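Afamin (Homo sapiens, PDB 6FAK) carries hydrophobic molecules in body fluids, binding vitamin E and keeping lipidated Wnt proteins soluble and active. Local coordinates at residues Y218-S223 with L344-L349; V353-D358 with E377-E382; L360-N365 with P370-Y375; K389-E394 with F484-F489. All coordinates share one frame; numbering follows the deposited sequence. Where two conformers were deposited one is given.

Contact 1: Y218-S223 with L344-L349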
loop_
_atom_site.group_PDB
_atom_site.type_symbol
_atom_site.label_atom_id
_atom_site.label_comp_id
_atom_site.label_asym_id
_atom_site.label_seq_id
_atom_site.Cartn_x
_atom_site.Cartn_y
_atom_site.Cartn_z
ATOM N N TYR A 218 11.745 9.338 -3.324
ATOM C CA TYR A 218 12.210 8.833 -4.604
ATOM C C TYR A 218 13.725 8.980 -4.705
ATOM O O TYR A 218 14.416 8.150 -5.324
ATOM C CB TYR A 218 11.497 9.507 -5.822
ATOM C CG TYR A 218 10.027 9.925 -5.661
ATOM C CD1 TYR A 218 9.061 9.016 -5.200
ATOM C CD2 TYR A 218 9.591 11.202 -6.046
ATOM C CE1 TYR A 218 7.718 9.411 -5.051
ATOM C CE2 TYR A 218 8.255 11.585 -5.949
ATOM C CZ TYR A 218 7.311 10.696 -5.431
ATOM O OH TYR A 218 5.991 11.109 -5.276
ATOM N N ILE A 219 14.272 10.047 -4.134
ATOM C CA ILE A 219 15.735 10.194 -4.124
ATOM C C ILE A 219 16.314 9.034 -3.355
ATOM O O ILE A 219 17.290 8.389 -3.806
ATOM C CB ILE A 219 16.221 11.532 -3.510
ATOM C CG1 ILE A 219 15.800 12.741 -4.362
ATOM C CG2 ILE A 219 17.757 11.507 -3.354
ATOM C CD1 ILE A 219 15.810 14.068 -3.609
ATOM N N ALA A 220 15.729 8.746 -2.190
ATOM C CA ALA A 220 16.294 7.679 -1.356
ATOM C C ALA A 220 16.209 6.319 -2.045
ATOM O O ALA A 220 17.185 5.636 -2.070
ATOM C CB ALA A 220 15.660 7.627 0.025
ATOM N N ILE A 221 15.049 5.962 -2.630
ATOM C CA ILE A 221 14.849 4.654 -3.272
ATOM C C ILE A 221 15.713 4.502 -4.525
ATOM O O ILE A 221 16.357 3.449 -4.735
ATOM C CB ILE A 221 13.373 4.427 -3.692
ATOM C CG1 ILE A 221 12.477 4.237 -2.463
ATOM C CG2 ILE A 221 13.223 3.182 -4.599
ATOM C CD1 ILE A 221 10.989 4.379 -2.777
ATOM N N LEU A 222 15.674 5.512 -5.400
ATOM C CA LEU A 222 16.481 5.450 -6.644
ATOM C C LEU A 222 18.017 5.417 -6.406
ATOM O O LEU A 222 18.794 4.769 -7.155
ATOM C CB LEU A 222 16.047 6.564 -7.573
ATOM C CG LEU A 222 14.580 6.550 -8.052
ATOM C CD1 LEU A 222 14.207 7.804 -8.794
ATOM C CD2 LEU A 222 14.369 5.340 -8.969
ATOM N N SER A 223 18.464 6.155 -5.393
ATOM C CA SER A 223 19.892 6.178 -5.040
ATOM C C SER A 223 20.357 4.833 -4.463
ATOM O O SER A 223 21.462 4.384 -4.738
ATOM C CB SER A 223 20.211 7.334 -4.064
ATOM O OG SER A 223 19.826 8.613 -4.555
ATOM N N LEU A 344 19.788 0.167 4.973
ATOM C CA LEU A 344 18.808 0.980 5.720
ATOM C C LEU A 344 17.468 1.022 5.022
ATOM O O LEU A 344 17.385 0.960 3.769
ATOM C CB LEU A 344 19.313 2.412 5.958
ATOM C CG LEU A 344 20.611 2.540 6.768
ATOM C CD1 LEU A 344 21.005 3.980 7.023
ATOM C CD2 LEU A 344 20.571 1.760 8.072
ATOM N N SER A 345 16.415 1.114 5.823
ATOM C CA SER A 345 15.072 1.314 5.306
ATOM C C SER A 345 14.883 2.738 4.776
ATOM O O SER A 345 15.599 3.632 5.127
ATOM C CB SER A 345 14.045 1.037 6.392
ATOM O OG SER A 345 13.998 2.064 7.354
ATOM N N ILE A 346 13.880 2.911 3.938
ATOM C CA ILE A 346 13.538 4.222 3.438
ATOM C C ILE A 346 13.129 5.169 4.572
ATOM O O ILE A 346 13.645 6.273 4.608
ATOM C CB ILE A 346 12.512 4.168 2.274
ATOM C CG1 ILE A 346 12.988 3.242 1.127
ATOM C CG2 ILE A 346 12.248 5.554 1.727
ATOM C CD1 ILE A 346 14.355 3.548 0.532
ATOM N N PRO A 347 12.252 4.743 5.520
ATOM C CA PRO A 347 11.923 5.617 6.666
ATOM C C PRO A 347 13.148 6.002 7.547
ATOM O O PRO A 347 13.266 7.149 7.967
ATOM C CB PRO A 347 10.878 4.799 7.462
ATOM C CG PRO A 347 10.337 3.823 6.523
ATOM C CD PRO A 347 11.361 3.573 5.445
ATOM N N GLU A 348 14.093 5.046 7.724
ATOM C CA GLU A 348 15.312 5.308 8.458
ATOM C C GLU A 348 16.147 6.378 7.723
ATOM O O GLU A 348 16.629 7.273 8.338
ATOM C CB GLU A 348 16.152 4.050 8.723
ATOM C CG GLU A 348 17.363 4.357 9.646
ATOM C CD GLU A 348 16.955 4.810 11.067
ATOM O OE1 GLU A 348 15.857 4.432 11.550
ATOM O OE2 GLU A 348 17.761 5.499 11.737
ATOM N N LEU A 349 16.278 6.270 6.412
ATOM C CA LEU A 349 17.024 7.291 5.656
ATOM C C LEU A 349 16.379 8.673 5.790
ATOM O O LEU A 349 17.065 9.630 5.942
ATOM C CB LEU A 349 17.115 6.925 4.206
ATOM C CG LEU A 349 17.959 5.684 3.929
ATOM C CD1 LEU A 349 17.705 5.173 2.542
ATOM C CD2 LEU A 349 19.432 5.959 4.158
#

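Contact 2: V353-D358 with E377-E382. With NAG (2-acetamido-2-deoxy-beta-D-glucopyranose), chain D.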
loop_
_atom_site.group_PDB
_atom_site.type_symbol
_atom_site.label_atom_id
_atom_site.label_comp_id
_atom_site.label_asym_id
_atom_site.label_seq_id
_atom_site.Cartn_x
_atom_site.Cartn_y
_atom_site.Cartn_z
ATOM N N VAL A 353 17.850 12.190 7.304
ATOM C CA VAL A 353 17.841 13.465 6.597
ATOM C C VAL A 353 17.286 14.565 7.514
ATOM O O VAL A 353 17.876 15.666 7.594
ATOM C CB VAL A 353 17.073 13.412 5.266
ATOM C CG1 VAL A 353 17.012 14.799 4.641
ATOM C CG2 VAL A 353 17.706 12.428 4.267
ATOM N N GLN A 354 16.194 14.277 8.223
ATOM C CA GLN A 354 15.609 15.262 9.125
ATOM C C GLN A 354 16.517 15.638 10.279
ATOM O O GLN A 354 16.604 16.822 10.678
ATOM C CB GLN A 354 14.283 14.733 9.688
ATOM C CG GLN A 354 13.538 15.726 10.559
ATOM C CD GLN A 354 13.114 16.944 9.747
ATOM O OE1 GLN A 354 12.469 16.793 8.696
ATOM N NE2 GLN A 354 13.519 18.139 10.187
ATOM N N ILE A 355 17.123 14.627 10.878
ATOM C CA ILE A 355 18.105 14.851 11.947
ATOM C C ILE A 355 19.263 15.723 11.467
ATOM O O ILE A 355 19.693 16.601 12.192
ATOM C CB ILE A 355 18.585 13.546 12.525
ATOM C CG1 ILE A 355 17.444 12.991 13.384
ATOM C CG2 ILE A 355 19.836 13.706 13.387
ATOM C CD1 ILE A 355 17.629 11.537 13.686
ATOM N N TYR A 356 19.758 15.444 10.265
ATOM C CA TYR A 356 20.841 16.258 9.676
ATOM C C TYR A 356 20.366 17.708 9.503
ATOM O O TYR A 356 21.088 18.656 9.844
ATOM C CB TYR A 356 21.337 15.628 8.362
ATOM C CG TYR A 356 22.547 16.297 7.757
ATOM C CD1 TYR A 356 23.700 16.484 8.509
ATOM C CD2 TYR A 356 22.525 16.766 6.461
ATOM C CE1 TYR A 356 24.831 17.082 7.989
ATOM C CE2 TYR A 356 23.671 17.365 5.910
ATOM C CZ TYR A 356 24.808 17.546 6.706
ATOM O OH TYR A 356 25.941 18.208 6.202
ATOM N N LYS A 357 19.179 17.890 8.942
ATOM C CA LYS A 357 18.597 19.213 8.796
ATOM C C LYS A 357 18.420 19.992 10.127
ATOM O O LYS A 357 18.836 21.157 10.223
ATOM C CB LYS A 357 17.262 19.098 8.075
ATOM C CG LYS A 357 16.493 20.383 7.907
ATOM C CD LYS A 357 15.223 20.079 7.080
ATOM C CE LYS A 357 14.431 21.353 6.809
ATOM N NZ LYS A 357 13.162 21.028 6.095
ATOM N N ASP A 358 17.879 19.331 11.144
ATOM C CA ASP A 358 17.775 19.909 12.508
ATOM C C ASP A 358 19.146 20.204 13.133
ATOM O O ASP A 358 19.334 21.260 13.752
ATOM C CB ASP A 358 16.955 19.001 13.451
ATOM C CG ASP A 358 15.542 18.767 12.937
ATOM O OD1 ASP A 358 15.078 19.558 12.055
ATOM O OD2 ASP A 358 14.912 17.759 13.366
ATOM N N GLU A 377 27.550 12.127 12.399
ATOM C CA GLU A 377 27.429 10.653 12.268
ATOM C C GLU A 377 27.116 9.977 13.611
ATOM O O GLU A 377 26.460 8.939 13.630
ATOM C CB GLU A 377 28.675 10.046 11.622
ATOM C CG GLU A 377 28.811 10.456 10.166
ATOM C CD GLU A 377 30.207 10.179 9.604
ATOM O OE1 GLU A 377 31.194 10.735 10.142
ATOM O OE2 GLU A 377 30.323 9.412 8.615
ATOM N N ASP A 378 27.522 10.602 14.727
ATOM C CA ASP A 378 27.142 10.113 16.064
ATOM C C ASP A 378 25.659 10.274 16.313
ATOM O O ASP A 378 25.050 9.418 16.983
ATOM C CB ASP A 378 27.935 10.821 17.180
ATOM C CG ASP A 378 29.442 10.572 17.091
ATOM O OD1 ASP A 378 29.859 9.496 16.640
ATOM O OD2 ASP A 378 30.224 11.434 17.491
ATOM N N LYS A 379 25.053 11.382 15.838
ATOM C CA LYS A 379 23.605 11.471 15.917
ATOM C C LYS A 379 22.925 10.398 15.068
ATOM O O LYS A 379 21.973 9.784 15.524
ATOM C CB LYS A 379 23.082 12.839 15.505
ATOM C CG LYS A 379 23.544 13.915 16.437
ATOM C CD LYS A 379 22.566 15.078 16.540
ATOM C CE LYS A 379 23.187 16.193 17.342
ATOM N NZ LYS A 379 22.992 16.083 18.812
ATOM N N PHE A 380 23.416 10.175 13.847
ATOM C CA PHE A 380 22.801 9.143 12.945
ATOM C C PHE A 380 22.912 7.757 13.557
ATOM O O PHE A 380 21.943 6.969 13.545
ATOM C CB PHE A 380 23.436 9.120 11.566
ATOM C CG PHE A 380 23.522 10.479 10.863
ATOM C CD1 PHE A 380 22.657 11.540 11.168
ATOM C CD2 PHE A 380 24.437 10.653 9.851
ATOM C CE1 PHE A 380 22.734 12.737 10.479
ATOM C CE2 PHE A 380 24.534 11.846 9.171
ATOM C CZ PHE A 380 23.686 12.902 9.492
ATOM N N ASN A 381 24.093 7.477 14.102
ATOM C CA ASN A 381 24.394 6.196 14.758
ATOM C C ASN A 381 23.451 5.886 15.911
ATOM O O ASN A 381 22.911 4.784 15.974
ATOM C CB ASN A 381 25.861 6.179 15.199
ATOM C CG ASN A 381 26.282 4.844 15.807
ATOM O OD1 ASN A 381 26.017 4.576 16.996
ATOM N ND2 ASN A 381 26.953 3.991 14.991
ATOM N N GLU A 382 23.211 6.866 16.788
ATOM C CA GLU A 382 22.261 6.656 17.908
ATOM C C GLU A 382 20.819 6.393 17.432
ATOM O O GLU A 382 20.132 5.435 17.900
ATOM C CB GLU A 382 22.323 7.834 18.888
ATOM C CG GLU A 382 21.235 7.867 19.950
ATOM C CD GLU A 382 21.388 9.046 20.885
ATOM O OE1 GLU A 382 20.405 9.810 20.985
ATOM O OE2 GLU A 382 22.483 9.231 21.491
HETATM C C1 NAG D . 27.445 2.696 15.460
HETATM C C2 NAG D . 27.188 1.573 14.454
HETATM C C3 NAG D . 27.890 0.282 14.854
HETATM C C4 NAG D . 29.343 0.528 15.232
HETATM C C5 NAG D . 29.453 1.676 16.231
HETATM C C6 NAG D . 30.908 1.966 16.603
HETATM C C7 NAG D . 25.043 1.781 13.320
HETATM C C8 NAG D . 23.590 1.423 13.340
HETATM N N2 NAG D . 25.764 1.316 14.338
HETATM O O3 NAG D . 27.823 -0.646 13.769
HETATM O O4 NAG D . 29.888 -0.670 15.798
HETATM O O5 NAG D . 28.851 2.850 15.676
HETATM O O6 NAG D . 31.622 2.469 15.467
HETATM O O7 NAG D . 25.528 2.455 12.427
#

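Contact 3: L360-N365 with P370-Y375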
loop_
_atom_site.group_PDB
_atom_site.type_symbol
_atom_site.label_atom_id
_atom_site.label_comp_id
_atom_site.label_asym_id
_atom_site.label_seq_id
_atom_site.Cartn_x
_atom_site.Cartn_y
_atom_site.Cartn_z
ATOM N N LEU A 360 21.981 20.953 11.610
ATOM C CA LEU A 360 22.522 22.140 10.940
ATOM C C LEU A 360 21.806 23.430 11.327
ATOM O O LEU A 360 22.458 24.501 11.348
ATOM C CB LEU A 360 22.578 21.981 9.436
ATOM C CG LEU A 360 23.481 20.852 8.878
ATOM C CD1 LEU A 360 23.507 20.947 7.385
ATOM C CD2 LEU A 360 24.903 20.906 9.452
ATOM N N ARG A 361 20.517 23.366 11.657
ATOM C CA ARG A 361 19.836 24.568 12.151
ATOM C C ARG A 361 20.451 25.094 13.415
ATOM O O ARG A 361 20.600 26.310 13.577
ATOM C CB ARG A 361 18.345 24.334 12.380
ATOM C CG ARG A 361 17.545 24.616 11.139
ATOM C CD ARG A 361 16.218 25.244 11.450
ATOM N NE ARG A 361 15.441 24.433 12.362
ATOM C CZ ARG A 361 14.179 24.694 12.711
ATOM N NH1 ARG A 361 13.539 25.755 12.194
ATOM N NH2 ARG A 361 13.551 23.883 13.569
ATOM N N ASN A 362 20.797 24.186 14.310
ATOM C CA ASN A 362 21.506 24.557 15.509
ATOM C C ASN A 362 22.962 24.964 15.227
ATOM O O ASN A 362 23.354 26.097 15.521
ATOM C CB ASN A 362 21.398 23.444 16.562
ATOM C CG ASN A 362 22.203 23.743 17.798
ATOM O OD1 ASN A 362 23.390 23.432 17.859
ATOM N ND2 ASN A 362 21.564 24.358 18.798
ATOM N N CYS A 363 23.739 24.046 14.669
ATOM C CA CYS A 363 25.191 24.234 14.454
ATOM C C CYS A 363 25.597 25.444 13.653
ATOM O O CYS A 363 26.576 26.109 14.029
ATOM C CB CYS A 363 25.823 22.982 13.771
ATOM S SG CYS A 363 25.826 21.482 14.793
ATOM N N CYS A 364 24.838 25.763 12.595
ATOM C CA CYS A 364 25.185 26.875 11.686
ATOM C C CYS A 364 24.929 28.247 12.359
ATOM O O CYS A 364 25.381 29.285 11.865
ATOM C CB CYS A 364 24.476 26.762 10.353
ATOM S SG CYS A 364 25.075 25.342 9.300
ATOM N N ASN A 365 24.248 28.242 13.492
ATOM C CA ASN A 365 24.108 29.470 14.317
ATOM C C ASN A 365 24.922 29.483 15.629
ATOM O O ASN A 365 24.720 30.394 16.432
ATOM C CB ASN A 365 22.621 29.709 14.619
ATOM C CG ASN A 365 21.830 30.042 13.394
ATOM O OD1 ASN A 365 22.126 30.994 12.669
ATOM N ND2 ASN A 365 20.782 29.269 13.159
ATOM N N PRO A 370 31.694 24.277 12.342
ATOM C CA PRO A 370 32.424 23.034 11.984
ATOM C C PRO A 370 32.716 22.088 13.169
ATOM O O PRO A 370 32.744 20.863 12.997
ATOM C CB PRO A 370 33.743 23.574 11.420
ATOM C CG PRO A 370 33.307 24.861 10.808
ATOM C CD PRO A 370 32.449 25.448 11.888
ATOM N N GLY A 371 32.949 22.656 14.349
ATOM C CA GLY A 371 33.160 21.876 15.549
ATOM C C GLY A 371 31.901 21.175 16.035
ATOM O O GLY A 371 31.997 20.167 16.748
ATOM N N CYS A 372 30.730 21.704 15.658
ATOM C CA CYS A 372 29.434 21.195 16.062
ATOM C C CYS A 372 28.946 20.120 15.073
ATOM O O CYS A 372 28.493 19.045 15.490
ATOM C CB CYS A 372 28.461 22.392 16.160
ATOM S SG CYS A 372 26.748 22.076 16.563
ATOM N N TYR A 373 28.978 20.401 13.769
ATOM C CA TYR A 373 28.458 19.417 12.785
ATOM C C TYR A 373 29.382 18.252 12.435
ATOM O O TYR A 373 28.964 17.255 11.857
ATOM C CB TYR A 373 27.941 20.113 11.522
ATOM C CG TYR A 373 28.908 20.917 10.688
ATOM C CD1 TYR A 373 29.932 20.302 9.969
ATOM C CD2 TYR A 373 28.708 22.266 10.499
ATOM C CE1 TYR A 373 30.771 21.026 9.139
ATOM C CE2 TYR A 373 29.532 23.006 9.680
ATOM C CZ TYR A 373 30.559 22.376 8.984
ATOM O OH TYR A 373 31.377 23.093 8.196
ATOM N N ARG A 374 30.646 18.387 12.816
ATOM C CA ARG A 374 31.632 17.328 12.781
ATOM C C ARG A 374 31.123 15.991 13.333
ATOM O O ARG A 374 31.491 14.947 12.818
ATOM C CB ARG A 374 32.872 17.816 13.553
ATOM C CG ARG A 374 33.875 16.770 14.027
ATOM C CD ARG A 374 34.958 17.415 14.876
ATOM N NE ARG A 374 36.160 17.675 14.108
ATOM C CZ ARG A 374 37.106 18.560 14.413
ATOM N NH1 ARG A 374 36.988 19.331 15.488
ATOM N NH2 ARG A 374 38.174 18.686 13.626
ATOM N N TYR A 375 30.266 16.054 14.347
ATOM C CA TYR A 375 29.699 14.890 15.032
ATOM C C TYR A 375 28.337 14.414 14.527
ATOM O O TYR A 375 27.633 13.668 15.221
ATOM C CB TYR A 375 29.608 15.209 16.523
ATOM C CG TYR A 375 30.960 15.543 17.079
ATOM C CD1 TYR A 375 31.905 14.554 17.225
ATOM C CD2 TYR A 375 31.335 16.869 17.326
ATOM C CE1 TYR A 375 33.166 14.846 17.672
ATOM C CE2 TYR A 375 32.592 17.165 17.804
ATOM C CZ TYR A 375 33.502 16.151 17.968
ATOM O OH TYR A 375 34.758 16.431 18.427
#

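Contact 4: K389-E394 with F484-F489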
loop_
_atom_site.group_PDB
_atom_site.type_symbol
_atom_site.label_atom_id
_atom_site.label_comp_id
_atom_site.label_asym_id
_atom_site.label_seq_id
_atom_site.Cartn_x
_atom_site.Cartn_y
_atom_site.Cartn_z
ATOM N N LYS A 389 17.579 -1.937 17.286
ATOM C CA LYS A 389 17.221 -2.686 18.501
ATOM C C LYS A 389 15.731 -3.029 18.570
ATOM O O LYS A 389 15.375 -4.105 19.035
ATOM C CB LYS A 389 17.610 -1.904 19.764
ATOM C CG LYS A 389 19.125 -1.688 19.948
ATOM C CD LYS A 389 19.759 -2.507 21.074
ATOM C CE LYS A 389 20.037 -3.951 20.679
ATOM N NZ LYS A 389 21.327 -4.091 19.938
ATOM N N MET A 390 14.869 -2.115 18.123
ATOM C CA MET A 390 13.409 -2.342 18.128
ATOM C C MET A 390 13.030 -3.475 17.191
ATOM O O MET A 390 12.270 -4.384 17.557
ATOM C CB MET A 390 12.626 -1.072 17.770
ATOM C CG MET A 390 12.564 -0.045 18.908
ATOM S SD MET A 390 11.678 1.482 18.499
ATOM C CE MET A 390 12.451 2.646 19.626
ATOM N N VAL A 391 13.575 -3.443 15.987
ATOM C CA VAL A 391 13.353 -4.515 15.034
ATOM C C VAL A 391 13.874 -5.835 15.531
ATOM O O VAL A 391 13.198 -6.882 15.378
ATOM C CB VAL A 391 13.929 -4.158 13.664
ATOM C CG1 VAL A 391 13.950 -5.344 12.732
ATOM C CG2 VAL A 391 13.075 -3.036 13.065
ATOM N N GLN A 392 15.065 -5.822 16.109
ATOM C CA GLN A 392 15.621 -7.043 16.687
ATOM C C GLN A 392 14.703 -7.646 17.768
ATOM O O GLN A 392 14.484 -8.848 17.790
ATOM C CB GLN A 392 17.026 -6.787 17.250
ATOM C CG GLN A 392 18.053 -6.624 16.164
ATOM C CD GLN A 392 19.409 -6.135 16.674
ATOM O OE1 GLN A 392 19.504 -5.406 17.661
ATOM N NE2 GLN A 392 20.459 -6.527 15.982
ATOM N N GLN A 393 14.136 -6.795 18.630
ATOM C CA GLN A 393 13.203 -7.245 19.664
ATOM C C GLN A 393 11.915 -7.841 19.046
ATOM O O GLN A 393 11.491 -8.941 19.421
ATOM C CB GLN A 393 12.885 -6.096 20.643
ATOM C CG GLN A 393 14.101 -5.732 21.499
ATOM C CD GLN A 393 13.824 -4.704 22.586
ATOM O OE1 GLN A 393 12.993 -3.797 22.427
ATOM N NE2 GLN A 393 14.521 -4.846 23.709
ATOM N N GLU A 394 11.341 -7.146 18.064
ATOM C CA GLU A 394 10.146 -7.619 17.382
ATOM C C GLU A 394 10.424 -8.961 16.683
ATOM O O GLU A 394 9.596 -9.871 16.797
ATOM C CB GLU A 394 9.587 -6.581 16.399
ATOM C CG GLU A 394 9.111 -5.255 16.998
ATOM C CD GLU A 394 9.043 -4.074 16.004
ATOM O OE1 GLU A 394 9.814 -4.035 15.007
ATOM O OE2 GLU A 394 8.216 -3.137 16.207
ATOM N N PHE A 484 8.896 9.920 11.073
ATOM C CA PHE A 484 8.753 9.536 12.486
ATOM C C PHE A 484 7.343 9.017 12.840
ATOM O O PHE A 484 7.030 8.831 14.016
ATOM C CB PHE A 484 9.109 10.723 13.388
ATOM C CG PHE A 484 10.590 11.021 13.389
ATOM C CD1 PHE A 484 11.122 11.896 12.474
ATOM C CD2 PHE A 484 11.445 10.334 14.240
ATOM C CE1 PHE A 484 12.498 12.144 12.434
ATOM C CE2 PHE A 484 12.820 10.572 14.190
ATOM C CZ PHE A 484 13.340 11.494 13.286
ATOM N N ARG A 485 6.547 8.728 11.829
ATOM C CA ARG A 485 5.206 8.180 12.055
ATOM C C ARG A 485 5.181 6.816 12.812
ATOM O O ARG A 485 4.397 6.637 13.730
ATOM C CB ARG A 485 4.480 8.096 10.697
ATOM C CG ARG A 485 3.073 7.565 10.803
ATOM C CD ARG A 485 2.219 8.183 9.704
ATOM N NE ARG A 485 2.643 7.734 8.398
ATOM C CZ ARG A 485 2.127 8.125 7.227
ATOM N NH1 ARG A 485 1.160 9.060 7.180
ATOM N NH2 ARG A 485 2.581 7.585 6.128
ATOM N N ARG A 486 6.023 5.860 12.417
ATOM C CA ARG A 486 6.065 4.566 13.097
ATOM C C ARG A 486 6.513 4.723 14.581
ATOM O O ARG A 486 5.808 4.277 15.476
ATOM C CB ARG A 486 6.865 3.517 12.313
ATOM C CG ARG A 486 6.621 2.058 12.747
ATOM C CD ARG A 486 7.594 1.089 12.060
ATOM N NE ARG A 486 7.645 -0.188 12.766
ATOM C CZ ARG A 486 8.691 -1.001 12.914
ATOM N NH1 ARG A 486 9.854 -0.733 12.342
ATOM N NH2 ARG A 486 8.549 -2.124 13.585
ATOM N N PRO A 487 7.648 5.382 14.845
ATOM C CA PRO A 487 7.967 5.715 16.261
ATOM C C PRO A 487 6.852 6.427 17.068
ATOM O O PRO A 487 6.679 6.122 18.238
ATOM C CB PRO A 487 9.204 6.600 16.156
ATOM C CG PRO A 487 9.829 6.242 14.839
ATOM C CD PRO A 487 8.745 5.763 13.918
ATOM N N CYS A 488 6.119 7.334 16.437
ATOM C CA CYS A 488 4.988 8.017 17.053
ATOM C C CYS A 488 3.869 7.024 17.483
ATOM O O CYS A 488 3.428 7.044 18.649
ATOM C CB CYS A 488 4.399 9.051 16.102
ATOM S SG CYS A 488 3.163 10.091 16.872
ATOM N N PHE A 489 3.440 6.191 16.540
ATOM C CA PHE A 489 2.474 5.125 16.796
ATOM C C PHE A 489 2.885 4.181 17.939
ATOM O O PHE A 489 2.045 3.841 18.781
ATOM C CB PHE A 489 2.170 4.337 15.528
ATOM C CG PHE A 489 1.060 4.937 14.751
ATOM C CD1 PHE A 489 -0.254 4.800 15.200
ATOM C CD2 PHE A 489 1.299 5.712 13.636
ATOM C CE1 PHE A 489 -1.305 5.410 14.528
ATOM C CE2 PHE A 489 0.230 6.322 12.931
ATOM C CZ PHE A 489 -1.074 6.164 13.376
#

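Contact 1: Y218-S223 with L344-L349
I221 and I346 make the closest touch between Y218-S223 and L344-L349. CD1 of I346 lies 3.6 Å from CG1 of I221. The two side chains cross at about a right angle, and the tip of I346 lies across the CG1 methylene of I221. I346 is turned with CG1 anti to its carbonyl carbon (chi1 -54°), and its second torsion (-55°) bends CD1 toward I221. A second apolar touch lies one turn further along the second helix. There CD1 of L349 sits 4.1 Å from CB of A220. The same alanine carbon is 4.3 Å from CD1 of I346. The short A220 side chain lets both I346 and L349 come near the first helix, and its CA comes within 6.5 Å of the CA of I346.

Both helices belong to the second albumin domain, an all-helical unit. Segment 218-223 is part of the region that forms the pocket for hydrophobic ligands. I346 also borders a bound polyether, as does I221 with another such molecule, both probably from the crystallisation liquor.

The contact between the segments is apolar. Just beyond it, Q224 of helix 216-225 bonds to O of L344. S345 is the N-cap of helix 346-363, and its OG accepts from N of E348 at 3.0 Å. D451 of helix 446-462 also bonds to this OG. On the first helix, OG of S223 bonds to O of I219 at 2.7 Å.

Contact 2: V353-D358 with E377-E382
Two inclined helices running in roughly opposite directions pack here in the second albumin domain, beside an N-glycosylation site. Helix 346-363 supplies V353-D358. The start of the long helix 376-417 supplies E377-E382. The axes of these short segments approach to 10.0 Å, with 143° between their directions. F380 reaches across this space. Its CZ lies 3.7 Å from CD1 of Y356, and its CE1 is 3.8 Å from CB of Y356. The tyrosine thus meets the edge of the phenylalanine ring, with CD1 close to its plane. CG2 of I355 comes to the same edge, 4.2 Å from CD1 of F380, and also lies 4.0 Å from CB of K379. In I355 this methyl is anti to the backbone N, which turns it to the second helix. K379 touches only with the root of its chain, and its amine leads away.

The buried ring of F380 also meets Y337 of helix 326-339. Y356 stacks on F333 of that helix, and its hydroxyl bonds to O of F312. Cutting F380 back to an alanine is likely to open a gap beside Y356 and leave Y337 without its ring partner.

N381 faces away from the contact. Its ND2 carries the sugar through a 1.5 Å bond to C1 of NAG, and E385 bonds to the sugar. Helix-helix packing over a partly buried apolar seam typifies the all-helical serum albumin fold.

Contact 3: L360-N365 with P370-Y375
C363 and C372 form a disulfide in the C-terminal part of helix 346-363, in the paired-cysteine pattern of the albumin family. C364, next in the chain, is bonded to C319, so adjacent cysteines tie this helix to two other parts of the domain. The C363-C372 bridge joins it to the short helix 369-373. Its SG atoms are 2.1 Å apart and the chi3 torsion is -69°. C363 carries its sulfur anti to the carbonyl carbon, while C372 carries its own anti to the backbone N.

Y373 folds in next to the bridge, with CB 4.1 Å from SG of C363 and the edge of its ring turned to CB of C363. Its CG sits between its backbone N and carbonyl carbon (chi1 62°). CA of P370 lies 3.6 Å above the plane of this ring, offset from the centre. L360 and Y373 both also touch V318 of helix 318-324. The hydroxyl of Y373 bonds to O of S315. L360 fills the hollow beside the disulfide. Its CD2 methyl lies against the oblique flank of the Y373 ring, 3.8 Å from CB of Y373.

Contact 4: K389-E394 with F484-F489
A salt bridge between E394 and R486 links the long helix 376-417 to the short helix 485-490 in the third albumin domain. The two side chains come from opposite directions. NH2 of R486 gives a hydrogen bond to OE1 of E394 at 2.7 Å, with an N-H...O angle of 134°. The donor arrives on the syn side of the oxygen, and OE1 lies at the edge of the guanidinium, near its plane. OE2 is also close, 2.8 Å from the same NH2. The carboxylate and guanidinium planes are 29° apart. R486 has CG anti to its backbone N (chi1 -163°) and stays extended as far as NE, a reach that spans the distance between the helices.

The other arm of the guanidinium, NH1, makes a second salt bridge, to D451 of helix 446-462. Two acids thus balance the buried charge and probably fix the rotation of the group. A glutamine in place of E394 would probably leave NH2 of R486 without its charged mate on this helix. V391 packs beside the group and also touches F447. Its CG2 methyl meets the guanidinium edge-on, crossing the arginine chain at about a right angle, 4.0 Å from NH1.

Contacts 1, 2 and 3 follow one another along helix 346-363, from its N-terminal part to its C-terminal part. Their centres are 15 Å apart for contacts 1 and 2 and 11 Å for contacts 2 and 3. Contact 3 is nested in the loop that contact 2 closes. Contacts 2 and 4 share the long helix 376-417, which runs from the second albumin domain into the third. Their centres lie 17 Å apart, and they touch where CG of Q354 packs 4.2 Å from CE1 of F484. D451 adds a further tie, since it bonds to S345 of contact 1 and R486 of contact 4. These links join the pocket-bearing second domain to the third.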